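Local structure of scyllo-inositol 2-dehydrogenase (NADP(+)) IolW (Bacillus subtilis subsp. subtilis, 3GDO) at residues T5-I10 with E30-K35. The protein catalyses the reversible NADPH-dependent reduction of scyllo-inosose to scyllo-inositol and cannot use NADH in place of NADPH. Sequence-based numbering, arbitrary orientation.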
loop_
_atom_site.group_PDB
_atom_site.type_symbol
_atom_site.label_atom_id
_atom_site.label_comp_id
_atom_site.label_asym_id
_atom_site.label_seq_id
_atom_site.Cartn_x
_atom_site.Cartn_y
_atom_site.Cartn_z
ATOM N N THR B 5 -46.095 11.497 -3.443
ATOM C CA THR B 5 -44.930 11.026 -4.198
ATOM C C THR B 5 -44.112 12.202 -4.687
ATOM O O THR B 5 -44.648 13.242 -5.097
ATOM C CB THR B 5 -45.290 10.105 -5.402
ATOM O OG1 THR B 5 -46.230 10.766 -6.269
ATOM C CG2 THR B 5 -45.870 8.804 -4.928
ATOM N N ILE B 6 -42.800 12.037 -4.629
ATOM C CA ILE B 6 -41.893 13.048 -5.128
ATOM C C ILE B 6 -41.806 12.844 -6.633
ATOM O O ILE B 6 -41.498 11.732 -7.095
ATOM C CB ILE B 6 -40.505 12.931 -4.424
ATOM C CG1 ILE B 6 -40.677 13.177 -2.908
ATOM C CG2 ILE B 6 -39.502 13.888 -5.034
ATOM C CD1 ILE B 6 -39.435 13.007 -2.096
ATOM N N LYS B 7 -42.097 13.907 -7.381
ATOM C CA LYS B 7 -42.139 13.865 -8.840
ATOM C C LYS B 7 -40.739 14.069 -9.358
ATOM O O LYS B 7 -40.148 15.119 -9.169
ATOM C CB LYS B 7 -43.077 14.958 -9.436
ATOM C CG LYS B 7 -44.536 14.958 -8.938
ATOM C CD LYS B 7 -45.114 13.548 -8.923
ATOM C CE LYS B 7 -46.605 13.573 -8.511
ATOM N NZ LYS B 7 -46.751 13.570 -7.032
ATOM N N VAL B 8 -40.238 13.073 -10.067
ATOM C CA VAL B 8 -38.836 13.080 -10.506
ATOM C C VAL B 8 -38.717 13.287 -12.003
ATOM O O VAL B 8 -39.482 12.715 -12.766
ATOM C CB VAL B 8 -38.159 11.742 -10.113
ATOM C CG1 VAL B 8 -36.677 11.687 -10.570
ATOM C CG2 VAL B 8 -38.327 11.506 -8.601
ATOM N N GLY B 9 -37.753 14.112 -12.399
ATOM C CA GLY B 9 -37.271 14.171 -13.779
ATOM C C GLY B 9 -35.829 13.655 -13.857
ATOM O O GLY B 9 -34.954 14.105 -13.088
ATOM N N ILE B 10 -35.580 12.688 -14.747
ATOM C CA ILE B 10 -34.215 12.143 -14.945
ATOM C C ILE B 10 -33.548 12.678 -16.205
ATOM O O ILE B 10 -34.078 12.535 -17.310
ATOM C CB ILE B 10 -34.185 10.606 -14.974
ATOM C CG1 ILE B 10 -34.856 10.042 -13.732
ATOM C CG2 ILE B 10 -32.711 10.084 -15.108
ATOM C CD1 ILE B 10 -35.108 8.535 -13.789
ATOM N N GLU B 30 -42.071 6.301 -2.270
ATOM C CA GLU B 30 -41.857 7.718 -2.054
ATOM C C GLU B 30 -41.688 8.520 -3.351
ATOM O O GLU B 30 -41.693 9.760 -3.332
ATOM C CB GLU B 30 -40.595 7.949 -1.207
ATOM C CG GLU B 30 -40.619 7.383 0.196
ATOM C CD GLU B 30 -39.924 6.043 0.285
ATOM O OE1 GLU B 30 -40.301 5.111 -0.473
ATOM O OE2 GLU B 30 -39.006 5.922 1.123
ATOM N N TYR B 31 -41.467 7.831 -4.473
ATOM C CA TYR B 31 -41.074 8.503 -5.732
ATOM C C TYR B 31 -41.993 8.197 -6.899
ATOM O O TYR B 31 -42.557 7.113 -6.983
ATOM C CB TYR B 31 -39.641 8.113 -6.150
ATOM C CG TYR B 31 -38.578 8.699 -5.248
ATOM C CD1 TYR B 31 -38.147 10.007 -5.423
ATOM C CD2 TYR B 31 -38.052 7.957 -4.189
ATOM C CE1 TYR B 31 -37.193 10.553 -4.595
ATOM C CE2 TYR B 31 -37.095 8.487 -3.348
ATOM C CZ TYR B 31 -36.652 9.792 -3.564
ATOM O OH TYR B 31 -35.700 10.371 -2.732
ATOM N N GLN B 32 -42.122 9.172 -7.788
ATOM C CA GLN B 32 -42.765 8.961 -9.064
ATOM C C GLN B 32 -41.834 9.475 -10.146
ATOM O O GLN B 32 -41.484 10.670 -10.170
ATOM C CB GLN B 32 -44.115 9.710 -9.137
ATOM C CG GLN B 32 -44.914 9.425 -10.414
ATOM C CD GLN B 32 -45.070 7.929 -10.644
ATOM O OE1 GLN B 32 -45.717 7.230 -9.864
ATOM N NE2 GLN B 32 -44.453 7.429 -11.710
ATOM N N ILE B 33 -41.429 8.585 -11.045
ATOM C CA ILE B 33 -40.640 9.023 -12.191
ATOM C C ILE B 33 -41.607 9.604 -13.205
ATOM O O ILE B 33 -42.386 8.863 -13.773
ATOM C CB ILE B 33 -39.829 7.875 -12.835
ATOM C CG1 ILE B 33 -38.757 7.344 -11.863
ATOM C CG2 ILE B 33 -39.099 8.393 -14.053
ATOM C CD1 ILE B 33 -39.196 6.125 -11.052
ATOM N N SER B 34 -41.567 10.915 -13.420
ATOM C CA SER B 34 -42.529 11.586 -14.315
ATOM C C SER B 34 -41.975 11.834 -15.703
ATOM O O SER B 34 -42.651 11.581 -16.707
ATOM C CB SER B 34 -43.014 12.921 -13.734
ATOM O OG SER B 34 -43.739 12.678 -12.540
ATOM N N LYS B 35 -40.760 12.366 -15.759
ATOM C CA LYS B 35 -40.159 12.704 -17.038
ATOM C C LYS B 35 -38.696 12.234 -17.126
ATOM O O LYS B 35 -37.978 12.162 -16.116
ATOM C CB LYS B 35 -40.238 14.194 -17.266
ATOM C CG LYS B 35 -41.687 14.721 -17.431
ATOM C CD LYS B 35 -41.687 16.167 -17.882
ATOM C CE LYS B 35 -43.114 16.584 -18.260
ATOM N NZ LYS B 35 -43.094 18.060 -18.484
#
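With CG beside the backbone N (chi1 -70°), the ring of Y31 lies along I6, and V8 CG2 comes to the ring edge near its plane, 3.5 Å from Y31 CD1. Helix 303-315 packs on I6 and on Y31; Y31 OH is hydrogen-bonded to Y306 O. On the other face, the bend at chi2 (-45°) lays K7 CD 4.0 Å from Q32 CB, and a second at chi4 turns K7 NZ back to T5, 2.9 Å from T5 O and 3.0 Å from T5 OG1. Replacing K7 with alanine is likely to leave T5 O and T5 OG1 without their ammonium donor and the Q32 methylene less covered. Parallel pairing runs from I6 N to E30 O (2.8 Å), Q32 N to I6 O and V8 N to Q32 O (2.7 Å). After V8 the register slips by one residue, a beta bulge: V8 O accepts from S34 N at 2.8 Å and K35 N at 3.3 Å, both in the carbonyl plane, before I10 N resumes at K35 O. Helix 15-26 connects the strands in the first beta-alpha-beta unit of the Rossmann-fold domain. The chemistry implies strands held by backbone bonds, largely apolar on the Y31 face and polar around K7.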